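Local atomic coordinates of putative Type I topoisomerase (Deinococcus radiodurans, PDB entry 3M4A), a protein that binds DNA and probably catalyses the ATP-independent breakage, passage and rejoining of single strands, as a bacterial type IB topoisomerase. Residues 116-120 with 121-125; 150-153 with 154-157; 160-164 with 165-169; 181-185 with 186-190; 224-227 with 228-231. One frame throughout, in Å; residues are numbered along the deposited sequence. Where two conformers were deposited one is given.

In the fold
All five contacts are local and follow one another along the chain; none nests in or crosses another. Contact 1 turns the loop after helix 91-113 into helix 120-134, beside the DNA. Contact 2 closes a tight turn in the loop between helix 141-147 and strand 160-163. Contact 3 is the hairpin of strands 160-163 and 166-172, and its Phe169 packs on Leu155 of contact 2. Contact 4 leads from strand 178-183, the next strand of that sheet, into helix 186-196, again at the DNA. Contact 5 lies at the C-terminal part of helix 219-230. It is tied back to contact 1 by a salt bridge between Glu228 and Arg121 and by Tyr225 packing on Met124.

Contact 1: 116-120 with 121-125; sequences SGLPP and RKVMA. With nucleotides of chain B.
With chi1 at 177°, the Lys122 chain leaves CB on the side away from the backbone N and runs extended past Pro119 and Gly117 to the DNA backbone. The motif is the N-terminal start of helix 120-134, with Pro119 at the N-cap. Pro119 O accepts a nearly straight bond from Val123 N at 3.1 Å and a weak one from Lys122 N. Pro120 O accepts Met124 N, one residue further on. The Pro119 ring puts CG 3.8 Å from Lys122 CB, the two groups crossing at a slant. Further along, Lys122 CD lies over Gly117 O at 3.5 Å. The CG2 branch of Val123 lies 4.1 Å from Leu118 CB. Arg121 points elsewhere, to a salt bridge with Asp112. The polar ends of this turn grip two neighbouring phosphates. Gly117 N donates to OP1 of DG8 of chain B at 2.9 Å. One water donates to Gly117 O and to the same OP1, and accepts from Lys122 NZ. Leu113 O and Ala115 O also lie among the acceptors of the ammonium, so its three protons are shared, and Lys122 NZ reaches OP1 of DG9 of chain B at 2.7 Å.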
# COMPACT_ATOMS: atom_id res chain seq x y z
N SER A 116 18.66 -14.05 0.07
CA SER A 116 18.52 -15.40 -0.46
C SER A 116 17.53 -16.19 0.38
O SER A 116 17.31 -15.89 1.56
CB SER A 116 19.86 -16.12 -0.55
OG SER A 116 20.48 -16.19 0.72
N GLY A 117 16.92 -17.19 -0.24
CA GLY A 117 15.92 -18.04 0.40
C GLY A 117 14.64 -17.29 0.72
O GLY A 117 14.23 -16.40 -0.03
N LEU A 118 13.99 -17.66 1.82
CA LEU A 118 12.72 -17.04 2.21
C LEU A 118 12.73 -16.59 3.68
O LEU A 118 11.93 -17.07 4.49
CB LEU A 118 11.56 -18.00 1.92
CG LEU A 118 11.22 -18.27 0.44
CD1 LEU A 118 10.17 -19.38 0.27
CD2 LEU A 118 10.75 -17.00 -0.25
N PRO A 119 13.64 -15.64 4.02
CA PRO A 119 13.67 -15.13 5.40
C PRO A 119 12.49 -14.22 5.69
O PRO A 119 11.80 -13.79 4.76
CB PRO A 119 14.97 -14.33 5.45
CG PRO A 119 15.13 -13.83 4.02
CD PRO A 119 14.66 -14.99 3.18
N PRO A 120 12.23 -13.93 6.97
CA PRO A 120 11.01 -13.21 7.34
C PRO A 120 10.78 -11.89 6.61
O PRO A 120 9.68 -11.66 6.09
CB PRO A 120 11.20 -12.98 8.85
CG PRO A 120 12.02 -14.13 9.26
CD PRO A 120 13.01 -14.30 8.17
N ARG A 121 11.81 -11.04 6.53
CA ARG A 121 11.64 -9.73 5.90
C ARG A 121 11.41 -9.86 4.39
O ARG A 121 10.75 -9.01 3.81
CB ARG A 121 12.84 -8.83 6.19
CG ARG A 121 12.93 -8.45 7.65
CD ARG A 121 14.14 -7.58 7.93
NE ARG A 121 14.03 -6.28 7.29
CZ ARG A 121 13.47 -5.19 7.81
NH1 ARG A 121 12.96 -5.18 9.04
NH2 ARG A 121 13.43 -4.08 7.09
N LYS A 122 11.96 -10.89 3.76
CA LYS A 122 11.70 -11.09 2.32
C LYS A 122 10.23 -11.50 2.07
O LYS A 122 9.54 -10.95 1.17
CB LYS A 122 12.67 -12.12 1.72
CG LYS A 122 12.37 -12.40 0.25
CD LYS A 122 13.54 -12.98 -0.51
CE LYS A 122 13.23 -13.04 -2.00
NZ LYS A 122 14.45 -13.35 -2.81
N VAL A 123 9.73 -12.43 2.88
CA VAL A 123 8.32 -12.84 2.76
C VAL A 123 7.40 -11.65 3.07
O VAL A 123 6.41 -11.43 2.36
CB VAL A 123 7.97 -14.07 3.61
CG1 VAL A 123 6.53 -14.49 3.39
CG2 VAL A 123 8.89 -15.24 3.23
N MET A 124 7.73 -10.87 4.09
CA MET A 124 6.95 -9.66 4.40
C MET A 124 7.03 -8.59 3.32
O MET A 124 6.05 -7.91 3.06
CB MET A 124 7.31 -9.11 5.78
CG MET A 124 6.82 -10.04 6.85
SD MET A 124 7.03 -9.49 8.55
CE MET A 124 8.80 -9.35 8.67
N ALA A 125 8.19 -8.45 2.69
CA ALA A 125 8.32 -7.54 1.55
C ALA A 125 7.43 -7.99 0.38
O ALA A 125 6.81 -7.15 -0.30
CB ALA A 125 9.80 -7.43 1.10
P DG B 8 18.38 -17.35 -4.21
OP1 DG B 8 17.43 -17.49 -3.10
OP2 DG B 8 18.39 -18.35 -5.29
O5' DG B 8 18.22 -15.88 -4.83
C5' DG B 8 17.93 -14.75 -4.08
C4' DG B 8 17.81 -13.54 -4.99
O4' DG B 8 19.10 -13.19 -5.53
C3' DG B 8 16.92 -13.73 -6.21
O3' DG B 8 16.16 -12.56 -6.41
C2' DG B 8 17.89 -13.92 -7.36
C1' DG B 8 18.95 -12.94 -6.91
N9 DG B 8 20.27 -13.05 -7.50
C8 DG B 8 20.94 -14.17 -7.92
N7 DG B 8 22.13 -13.89 -8.37
C5 DG B 8 22.24 -12.51 -8.23
C6 DG B 8 23.32 -11.64 -8.54
O6 DG B 8 24.42 -11.96 -9.04
N1 DG B 8 23.02 -10.32 -8.27
C2 DG B 8 21.83 -9.89 -7.69
N2 DG B 8 21.72 -8.58 -7.48
N3 DG B 8 20.83 -10.70 -7.38
C4 DG B 8 21.10 -11.99 -7.68
P DG B 7 25.03 -19.31 -5.22
OP1 DG B 7 25.20 -20.53 -4.44
OP2 DG B 7 25.15 -19.30 -6.69
O5' DG B 7 23.58 -18.74 -4.80
C5' DG B 7 23.15 -18.78 -3.46
C4' DG B 7 22.14 -17.68 -3.21
O4' DG B 7 22.77 -16.39 -3.36
C3' DG B 7 20.99 -17.67 -4.20
O3' DG B 7 19.81 -17.26 -3.48
C2' DG B 7 21.47 -16.66 -5.25
C1' DG B 7 22.10 -15.61 -4.36
N9 DG B 7 23.12 -14.69 -4.89
C8 DG B 7 24.29 -15.06 -5.49
N7 DG B 7 25.07 -14.08 -5.85
C5 DG B 7 24.37 -12.96 -5.42
C6 DG B 7 24.72 -11.60 -5.53
O6 DG B 7 25.74 -11.10 -6.04
N1 DG B 7 23.75 -10.75 -4.99
C2 DG B 7 22.60 -11.20 -4.42
N2 DG B 7 21.76 -10.25 -3.95
N3 DG B 7 22.24 -12.47 -4.31
C4 DG B 7 23.18 -13.32 -4.82
P DG B 9 14.57 -12.58 -6.64
OP1 DG B 9 13.88 -13.11 -5.42
OP2 DG B 9 14.24 -13.13 -7.97
O5' DG B 9 14.40 -11.00 -6.74
C5' DG B 9 14.67 -10.17 -5.63
C4' DG B 9 14.99 -8.76 -6.07
O4' DG B 9 16.22 -8.68 -6.84
C3' DG B 9 13.96 -8.15 -7.01
O3' DG B 9 13.79 -6.79 -6.66
C2' DG B 9 14.51 -8.42 -8.42
C1' DG B 9 15.99 -8.25 -8.21
N9 DG B 9 16.90 -9.11 -8.96
C8 DG B 9 16.76 -10.44 -9.18
N7 DG B 9 17.76 -11.00 -9.80
C5 DG B 9 18.63 -9.95 -10.00
C6 DG B 9 19.90 -9.93 -10.62
O6 DG B 9 20.54 -10.85 -11.12
N1 DG B 9 20.43 -8.66 -10.60
C2 DG B 9 19.84 -7.54 -10.06
N2 DG B 9 20.50 -6.38 -10.13
N3 DG B 9 18.67 -7.56 -9.46
C4 DG B 9 18.12 -8.78 -9.50
O HOH W 1 14.98 -16.21 -2.68

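Contact 2: 150-153 with 154-157; sequences YGLS and TLRQ
Tyr150 and Arg156 meet at a slant, the phenol ring and the guanidinium plane 83° apart. Tyr150 CE2 comes to the guanidinium at its edge and in its plane, and the nearest approach is Tyr150 OH to Arg156 NE at 3.5 Å. The guanidinium also makes a cation-pi contact with Trp202, while the Tyr150 ring meets His159. Nearer the backbone, Tyr150 CD2 lies 3.2 Å from Thr154 O, which approaches the ring obliquely. Next to this pair the chain makes a tight turn with a short 3-10 segment. Thr154 places OG1 between its backbone N and carbonyl carbon (chi1 56°), and this aims the hydroxyl back across the turn. There OG1 receives Gly151 N in a nearly straight bond of 2.9 Å. Thr154 N returns the link to Gly151 O at 3.1 Å, from well above the carbonyl plane. Leu155 N adds a weak bond to Leu152 O. On the apolar side, Leu155 splits its branches: CD2 sits 4.1 Å from Tyr150 CB, and CD1 sits 4.2 Å from Leu152 CD1. Leu152 continues onto Met127, Leu130 and Leu131 of helix 120-134, and Leu155 onto Phe169 and Phe171 of strand 166-172. The chemistry is thus divided: a buried threonine hydroxyl satisfies a backbone N-H and pins the turn, while leucines anchor it between helix and sheet.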
# COMPACT_ATOMS: atom_id res chain seq x y z
N TYR A 150 -11.06 -15.09 4.32
CA TYR A 150 -9.61 -14.93 4.24
C TYR A 150 -9.17 -13.54 3.81
O TYR A 150 -9.94 -12.80 3.20
CB TYR A 150 -9.04 -15.96 3.29
CG TYR A 150 -9.42 -17.37 3.65
CD1 TYR A 150 -10.50 -17.99 3.03
CD2 TYR A 150 -8.73 -18.06 4.63
CE1 TYR A 150 -10.86 -19.28 3.37
CE2 TYR A 150 -9.08 -19.35 4.97
CZ TYR A 150 -10.14 -19.95 4.35
OH TYR A 150 -10.47 -21.26 4.70
N GLY A 151 -7.94 -13.21 4.20
CA GLY A 151 -7.25 -12.01 3.79
C GLY A 151 -5.83 -12.42 3.47
O GLY A 151 -5.51 -13.59 3.54
N LEU A 152 -4.96 -11.48 3.15
CA LEU A 152 -3.63 -11.86 2.68
C LEU A 152 -2.88 -12.79 3.65
O LEU A 152 -2.33 -13.81 3.23
CB LEU A 152 -2.81 -10.60 2.40
CG LEU A 152 -1.45 -10.86 1.77
CD1 LEU A 152 -1.59 -11.41 0.35
CD2 LEU A 152 -0.61 -9.56 1.80
N SER A 153 -2.87 -12.44 4.94
CA SER A 153 -2.05 -13.17 5.92
C SER A 153 -2.62 -14.53 6.29
O SER A 153 -1.93 -15.34 6.92
CB SER A 153 -1.80 -12.32 7.17
OG SER A 153 -2.96 -12.15 7.95
N THR A 154 -3.87 -14.79 5.91
CA THR A 154 -4.55 -16.04 6.19
C THR A 154 -4.82 -16.88 4.92
O THR A 154 -5.53 -17.87 4.96
CB THR A 154 -5.85 -15.77 7.00
OG1 THR A 154 -6.68 -14.85 6.29
CG2 THR A 154 -5.47 -15.15 8.34
N LEU A 155 -4.18 -16.51 3.80
CA LEU A 155 -4.36 -17.28 2.58
C LEU A 155 -3.73 -18.65 2.72
O LEU A 155 -2.72 -18.83 3.39
CB LEU A 155 -3.74 -16.61 1.34
CG LEU A 155 -4.38 -15.34 0.81
CD1 LEU A 155 -3.72 -14.96 -0.51
CD2 LEU A 155 -5.89 -15.51 0.63
N ARG A 156 -4.39 -19.60 2.07
CA ARG A 156 -3.92 -20.95 1.96
C ARG A 156 -3.32 -21.14 0.57
O ARG A 156 -3.61 -20.40 -0.37
CB ARG A 156 -5.09 -21.92 2.18
CG ARG A 156 -5.62 -21.89 3.60
CD ARG A 156 -6.94 -22.63 3.71
NE ARG A 156 -7.32 -22.78 5.12
CZ ARG A 156 -6.94 -23.78 5.92
NH1 ARG A 156 -6.17 -24.76 5.48
NH2 ARG A 156 -7.35 -23.78 7.18
N GLN A 157 -2.46 -22.14 0.44
CA GLN A 157 -1.91 -22.47 -0.87
C GLN A 157 -2.98 -22.73 -1.92
O GLN A 157 -2.78 -22.42 -3.09
CB GLN A 157 -0.95 -23.67 -0.81
CG GLN A 157 0.34 -23.35 -0.10
CD GLN A 157 1.40 -24.44 -0.21
OE1 GLN A 157 1.30 -25.33 -1.06
NE2 GLN A 157 2.40 -24.37 0.65
O HOH W 2 -0.69 -17.51 4.58

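Contact 3: 160-164 with 165-169; sequences VVVDG and NTVTF
Val160 pushes its CG2 methyl into the hollow between Val167 and Phe169 on one face of a beta hairpin. Strands 160-163 and 166-169 run antiparallel and are joined by a type II' turn from Asp163 to Thr166. Gly164 takes a positive phi in the turn. Val160 holds CG2 opposite its backbone N, and this sets the methyl over one face of the Phe169 ring, 4.0 Å from the centroid and offset toward the rim. This is a CH-pi contact. The same methyl, Val160 CG2, also presses on Val167 CG1 at 3.5 Å, tighter than usual for two carbons. Val162 continues the same face, with its CG2 4.2 Å from Val167 CG2. This apolar face rests on helix 186-196, where Val162 and Phe169 touch Met192 and Val160 touches Leu196. Asp163, Thr166, Val161 and Thr168 point to the opposite face. There Val161 and Thr168 lie side by side, pointing the same way. The hydrogen-bonded pairs, Val161 with Thr168 and Asp163 with Thr166, each exchange two backbone bonds. In the pair nearer the turn, Asp163 N meets Thr166 O at 2.8 Å and 173°.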
# COMPACT_ATOMS: atom_id res chain seq x y z
N VAL A 160 -4.22 -19.85 -4.65
CA VAL A 160 -3.37 -19.20 -5.65
C VAL A 160 -2.91 -20.17 -6.72
O VAL A 160 -2.79 -21.37 -6.45
CB VAL A 160 -2.14 -18.57 -4.95
CG1 VAL A 160 -1.18 -19.63 -4.44
CG2 VAL A 160 -1.41 -17.58 -5.89
N VAL A 161 -2.67 -19.64 -7.92
CA VAL A 161 -2.02 -20.40 -9.00
C VAL A 161 -1.08 -19.44 -9.75
O VAL A 161 -1.36 -18.25 -9.86
CB VAL A 161 -3.05 -21.06 -9.98
CG1 VAL A 161 -3.75 -20.03 -10.84
CG2 VAL A 161 -2.37 -22.14 -10.84
N VAL A 162 0.03 -19.97 -10.25
CA VAL A 162 1.02 -19.22 -11.01
C VAL A 162 1.07 -19.78 -12.44
O VAL A 162 1.25 -20.98 -12.64
CB VAL A 162 2.41 -19.29 -10.36
CG1 VAL A 162 3.42 -18.44 -11.10
CG2 VAL A 162 2.34 -18.89 -8.87
N ASP A 163 0.89 -18.92 -13.43
CA ASP A 163 1.01 -19.32 -14.85
C ASP A 163 1.97 -18.33 -15.49
O ASP A 163 1.61 -17.19 -15.78
CB ASP A 163 -0.38 -19.33 -15.48
CG ASP A 163 -0.35 -19.67 -16.95
OD1 ASP A 163 0.47 -20.51 -17.38
OD2 ASP A 163 -1.19 -19.09 -17.67
N GLY A 164 3.22 -18.75 -15.70
CA GLY A 164 4.27 -17.83 -16.09
C GLY A 164 4.43 -16.69 -15.11
O GLY A 164 4.70 -16.92 -13.92
N ASN A 165 4.25 -15.46 -15.59
CA ASN A 165 4.37 -14.29 -14.73
C ASN A 165 3.04 -13.83 -14.15
O ASN A 165 3.02 -12.79 -13.46
CB ASN A 165 5.00 -13.13 -15.47
CG ASN A 165 6.50 -13.31 -15.68
OD1 ASN A 165 7.21 -13.86 -14.85
ND2 ASN A 165 6.99 -12.80 -16.81
N THR A 166 1.96 -14.54 -14.48
CA THR A 166 0.62 -14.21 -13.97
C THR A 166 0.42 -14.98 -12.66
O THR A 166 0.41 -16.22 -12.67
CB THR A 166 -0.51 -14.55 -14.96
OG1 THR A 166 -0.25 -13.95 -16.25
CG2 THR A 166 -1.85 -14.04 -14.42
N VAL A 167 0.22 -14.26 -11.56
CA VAL A 167 -0.19 -14.92 -10.30
C VAL A 167 -1.66 -14.58 -10.11
O VAL A 167 -2.02 -13.42 -10.15
CB VAL A 167 0.61 -14.42 -9.08
CG1 VAL A 167 0.13 -15.08 -7.79
CG2 VAL A 167 2.11 -14.69 -9.25
N THR A 168 -2.50 -15.59 -9.93
CA THR A 168 -3.94 -15.38 -9.76
C THR A 168 -4.37 -15.90 -8.40
O THR A 168 -4.01 -16.99 -8.03
CB THR A 168 -4.76 -16.10 -10.86
OG1 THR A 168 -4.44 -15.54 -12.15
CG2 THR A 168 -6.26 -15.94 -10.63
N PHE A 169 -5.13 -15.09 -7.68
CA PHE A 169 -5.70 -15.47 -6.39
C PHE A 169 -7.20 -15.58 -6.53
O PHE A 169 -7.83 -14.72 -7.13
CB PHE A 169 -5.39 -14.38 -5.36
CG PHE A 169 -3.94 -14.15 -5.13
CD1 PHE A 169 -3.26 -14.84 -4.13
CD2 PHE A 169 -3.23 -13.23 -5.89
CE1 PHE A 169 -1.91 -14.62 -3.90
CE2 PHE A 169 -1.87 -13.01 -5.65
CZ PHE A 169 -1.23 -13.69 -4.66

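Contact 4: 181-185 with 186-190; sequences KATSD and RTLAA. With nucleotides of chain B.
Asp185 OD2 is gripped by Leu188 N at 2.9 Å and by a salt bridge from Arg129 of helix 120-134. Leu188 N meets it from above the carboxylate plane. This is an N-cap at the start of helix 186-196, shortly after strand 178-183. CG anti to the backbone N (chi1 179°) folds the Asp185 carboxylate back over the first turn. Asp185 O begins the regular helical bonding by accepting Ala189 N at 3.1 Å. Without the carboxylate, as with an alanine here, Leu188 N would probably lose its cap and Arg129 its mate. Leu188 also crosses Thr183 at about a right angle, its CD1 3.8 Å from Thr183 OG1. The same first turn faces the DNA. Thr187 OG1 donates to OP2 of DC10 of chain B at 3.0 Å. Arg186, bent at chi3 (-74°), lays one guanidinium face over the C5-C6 side of the DC10 base, with C5 offset toward the guanidinium rim, and directs its N-H groups at the next base. Its two terminal nitrogens read that guanine: Arg186 NH2 donates to N7 of DG11 of chain B at 3.2 Å, and Arg186 NH1 to O6 of the same base at 2.9 Å.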
# COMPACT_ATOMS: atom_id res chain seq x y z
N LYS A 181 -7.90 -11.63 -7.65
CA LYS A 181 -6.82 -10.67 -7.76
C LYS A 181 -5.74 -11.29 -8.62
O LYS A 181 -5.65 -12.49 -8.72
CB LYS A 181 -6.26 -10.37 -6.38
CG LYS A 181 -7.32 -9.80 -5.46
CD LYS A 181 -6.76 -9.32 -4.17
CE LYS A 181 -7.82 -8.62 -3.34
NZ LYS A 181 -8.23 -7.27 -3.86
N ALA A 182 -4.94 -10.45 -9.26
CA ALA A 182 -3.89 -10.96 -10.15
C ALA A 182 -2.75 -9.98 -10.21
O ALA A 182 -2.94 -8.78 -10.08
CB ALA A 182 -4.44 -11.21 -11.55
N THR A 183 -1.55 -10.51 -10.45
CA THR A 183 -0.33 -9.68 -10.55
C THR A 183 0.48 -10.13 -11.76
O THR A 183 0.32 -11.25 -12.22
CB THR A 183 0.56 -9.77 -9.28
OG1 THR A 183 1.04 -11.11 -9.08
CG2 THR A 183 -0.23 -9.30 -8.03
N SER A 184 1.34 -9.25 -12.25
CA SER A 184 2.18 -9.51 -13.42
C SER A 184 3.67 -9.40 -13.14
O SER A 184 4.49 -9.65 -14.05
CB SER A 184 1.78 -8.57 -14.57
OG SER A 184 1.88 -7.19 -14.20
N ASP A 185 4.04 -9.04 -11.92
CA ASP A 185 5.43 -8.81 -11.53
C ASP A 185 6.23 -10.11 -11.54
O ASP A 185 5.80 -11.12 -10.98
CB ASP A 185 5.49 -8.19 -10.14
CG ASP A 185 6.91 -7.94 -9.67
OD1 ASP A 185 7.62 -7.14 -10.32
OD2 ASP A 185 7.31 -8.54 -8.65
N ARG A 186 7.40 -10.08 -12.18
CA ARG A 186 8.28 -11.24 -12.29
C ARG A 186 8.71 -11.77 -10.94
O ARG A 186 8.78 -13.00 -10.73
CB ARG A 186 9.56 -10.85 -13.07
CG ARG A 186 9.38 -10.58 -14.52
CD ARG A 186 10.73 -10.15 -15.13
NE ARG A 186 11.16 -8.79 -14.75
CZ ARG A 186 12.35 -8.26 -15.05
NH1 ARG A 186 13.26 -8.97 -15.69
NH2 ARG A 186 12.64 -7.02 -14.70
N THR A 187 9.05 -10.85 -10.03
CA THR A 187 9.58 -11.20 -8.71
C THR A 187 8.50 -11.90 -7.89
O THR A 187 8.76 -12.94 -7.29
CB THR A 187 10.18 -9.97 -8.03
OG1 THR A 187 11.33 -9.57 -8.79
CG2 THR A 187 10.60 -10.26 -6.59
N LEU A 188 7.28 -11.38 -7.92
CA LEU A 188 6.17 -12.06 -7.24
C LEU A 188 5.97 -13.44 -7.79
O LEU A 188 5.81 -14.37 -7.02
CB LEU A 188 4.86 -11.27 -7.36
CG LEU A 188 4.74 -10.00 -6.51
CD1 LEU A 188 3.48 -9.20 -6.82
CD2 LEU A 188 4.79 -10.33 -5.01
N ALA A 189 5.96 -13.59 -9.12
CA ALA A 189 5.72 -14.92 -9.70
C ALA A 189 6.79 -15.94 -9.31
O ALA A 189 6.47 -17.04 -8.89
CB ALA A 189 5.56 -14.83 -11.22
N ALA A 190 8.05 -15.54 -9.40
CA ALA A 190 9.16 -16.45 -9.07
C ALA A 190 9.13 -16.89 -7.59
O ALA A 190 9.33 -18.07 -7.27
CB ALA A 190 10.48 -15.78 -9.38
P DC B 10 12.65 -5.93 -7.37
OP1 DC B 10 12.33 -4.80 -6.50
OP2 DC B 10 11.53 -6.78 -7.84
O5' DC B 10 13.34 -5.33 -8.67
C5' DC B 10 14.44 -4.41 -8.51
C4' DC B 10 15.09 -4.16 -9.85
O4' DC B 10 15.74 -5.38 -10.32
C3' DC B 10 14.13 -3.73 -10.97
O3' DC B 10 14.74 -2.76 -11.79
C2' DC B 10 13.93 -5.00 -11.76
C1' DC B 10 15.34 -5.55 -11.68
N1 DC B 10 15.50 -6.97 -12.03
C2 DC B 10 16.75 -7.38 -12.52
O2 DC B 10 17.66 -6.54 -12.64
N3 DC B 10 16.92 -8.67 -12.85
C4 DC B 10 15.92 -9.55 -12.73
N4 DC B 10 16.16 -10.81 -13.07
C5 DC B 10 14.65 -9.15 -12.23
C6 DC B 10 14.48 -7.87 -11.90
P DG B 11 14.11 -1.32 -11.96
OP1 DG B 11 14.22 -0.67 -10.64
OP2 DG B 11 12.86 -1.47 -12.73
O5' DG B 11 15.21 -0.66 -12.92
C5' DG B 11 16.54 -0.46 -12.50
C4' DG B 11 17.50 -0.63 -13.66
O4' DG B 11 17.66 -2.04 -14.00
C3' DG B 11 17.04 0.06 -14.95
O3' DG B 11 18.16 0.67 -15.55
C2' DG B 11 16.43 -1.08 -15.77
C1' DG B 11 17.31 -2.26 -15.38
N9 DG B 11 16.71 -3.60 -15.45
C8 DG B 11 15.45 -3.95 -15.07
N7 DG B 11 15.19 -5.20 -15.22
C5 DG B 11 16.36 -5.73 -15.73
C6 DG B 11 16.67 -7.05 -16.09
O6 DG B 11 15.94 -8.05 -16.05
N1 DG B 11 17.96 -7.19 -16.57
C2 DG B 11 18.85 -6.13 -16.68
N2 DG B 11 20.06 -6.46 -17.17
N3 DG B 11 18.58 -4.87 -16.35
C4 DG B 11 17.32 -4.75 -15.87
P DG B 9 14.57 -12.58 -6.64
OP1 DG B 9 13.88 -13.11 -5.42
OP2 DG B 9 14.24 -13.13 -7.97
O5' DG B 9 14.40 -11.00 -6.74
C5' DG B 9 14.67 -10.17 -5.63
C4' DG B 9 14.99 -8.76 -6.07
O4' DG B 9 16.22 -8.68 -6.84
C3' DG B 9 13.96 -8.15 -7.01
O3' DG B 9 13.79 -6.79 -6.66
C2' DG B 9 14.51 -8.42 -8.42
C1' DG B 9 15.99 -8.25 -8.21
N9 DG B 9 16.90 -9.11 -8.96
C8 DG B 9 16.76 -10.44 -9.18
N7 DG B 9 17.76 -11.00 -9.80
C5 DG B 9 18.63 -9.95 -10.00
C6 DG B 9 19.90 -9.93 -10.62
O6 DG B 9 20.54 -10.85 -11.12
N1 DG B 9 20.43 -8.66 -10.60
C2 DG B 9 19.84 -7.54 -10.06
N2 DG B 9 20.50 -6.38 -10.13
N3 DG B 9 18.67 -7.56 -9.46
C4 DG B 9 18.12 -8.78 -9.50
O HOH W 3 8.18 -7.64 -13.66

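Contact 5: 224-227 with 228-231; sequences AYLR and EVIG
Residues 224-231 cover the C-terminal part of helix 219-230 and the glycine after it; Glu228 N, Val229 N and Ile230 N bond to the carbonyls of Ala224, Tyr225 and Leu226. The shortest of these is Ile230 N to Leu226 O at 2.8 Å. Gly231 N shares its proton weakly between Leu226 O and Arg227 O. Tyr225 and Val229, one turn apart, cross at a slant. Val229 CG1 lies over one face of the Tyr225 ring, 4.3 Å from the centroid, in a CH-pi contact offset toward the rim. Tyr225 reaches this place because CG is anti to the backbone N (chi1 -180°), which lays the ring alongside the next turn. The other Val229 branch, CG2, faces Leu226 CD2 at 4.3 Å. A glycine in place of Val229 would probably open a gap beside the Tyr225 ring and leave that face without its methyl. Ile230 brings CG1 to Leu226 CB at 4.2 Å, and both side chains pack on Phe238 of helix 235-254. Arg227 bends at chi3 (-57°) and lays one guanidinium face over Ala224 CA. The polar tips bond outward: Tyr225 OH to Asp112, and Glu228 OE1 to Arg121 in a salt bridge. Val229 thus covers one face of the ring from within the helix, while the hydroxyl and the nearby carboxylate join that helix to helices 91-113 and 120-134.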
# COMPACT_ATOMS: atom_id res chain seq x y z
N ALA A 224 3.79 -5.06 12.08
CA ALA A 224 5.01 -4.46 12.65
C ALA A 224 6.01 -4.03 11.57
O ALA A 224 6.65 -2.98 11.68
CB ALA A 224 5.68 -5.42 13.64
N TYR A 225 6.14 -4.86 10.54
CA TYR A 225 6.98 -4.55 9.38
C TYR A 225 6.48 -3.29 8.69
O TYR A 225 7.27 -2.40 8.37
CB TYR A 225 6.99 -5.75 8.43
CG TYR A 225 7.83 -5.58 7.18
CD1 TYR A 225 9.20 -5.75 7.22
CD2 TYR A 225 7.25 -5.24 5.96
CE1 TYR A 225 9.98 -5.61 6.09
CE2 TYR A 225 8.01 -5.09 4.82
CZ TYR A 225 9.38 -5.28 4.88
OH TYR A 225 10.18 -5.13 3.77
N LEU A 226 5.17 -3.23 8.47
CA LEU A 226 4.54 -2.04 7.86
C LEU A 226 4.76 -0.79 8.72
O LEU A 226 5.09 0.27 8.20
CB LEU A 226 3.05 -2.26 7.62
CG LEU A 226 2.67 -3.31 6.57
CD1 LEU A 226 1.17 -3.48 6.46
CD2 LEU A 226 3.29 -2.92 5.22
N ARG A 227 4.63 -0.91 10.04
CA ARG A 227 4.94 0.24 10.90
C ARG A 227 6.35 0.77 10.63
O ARG A 227 6.54 1.98 10.52
CB ARG A 227 4.78 -0.11 12.38
CG ARG A 227 3.33 -0.21 12.82
CD ARG A 227 3.17 -0.05 14.34
NE ARG A 227 3.96 -1.02 15.10
CZ ARG A 227 3.66 -2.31 15.26
NH1 ARG A 227 2.57 -2.83 14.71
NH2 ARG A 227 4.46 -3.09 15.98
N GLU A 228 7.31 -0.14 10.48
CA GLU A 228 8.68 0.25 10.15
C GLU A 228 8.78 0.95 8.80
O GLU A 228 9.39 2.01 8.72
CB GLU A 228 9.63 -0.95 10.15
CG GLU A 228 11.05 -0.55 9.74
CD GLU A 228 11.98 -1.71 9.54
OE1 GLU A 228 11.70 -2.79 10.07
OE2 GLU A 228 13.00 -1.54 8.83
N VAL A 229 8.18 0.38 7.76
CA VAL A 229 8.45 0.85 6.39
C VAL A 229 7.51 1.95 5.90
O VAL A 229 7.87 2.67 4.98
CB VAL A 229 8.51 -0.30 5.36
CG1 VAL A 229 9.64 -1.29 5.72
CG2 VAL A 229 7.17 -1.02 5.24
N ILE A 230 6.32 2.07 6.50
CA ILE A 230 5.39 3.15 6.13
C ILE A 230 4.71 3.93 7.28
O ILE A 230 4.02 4.91 7.02
CB ILE A 230 4.25 2.66 5.17
CG1 ILE A 230 3.43 1.52 5.79
CG2 ILE A 230 4.85 2.25 3.84
CD1 ILE A 230 2.07 1.28 5.12
N GLY A 231 4.88 3.51 8.53
CA GLY A 231 4.24 4.22 9.65
C GLY A 231 4.52 5.72 9.60
O GLY A 231 5.63 6.11 9.29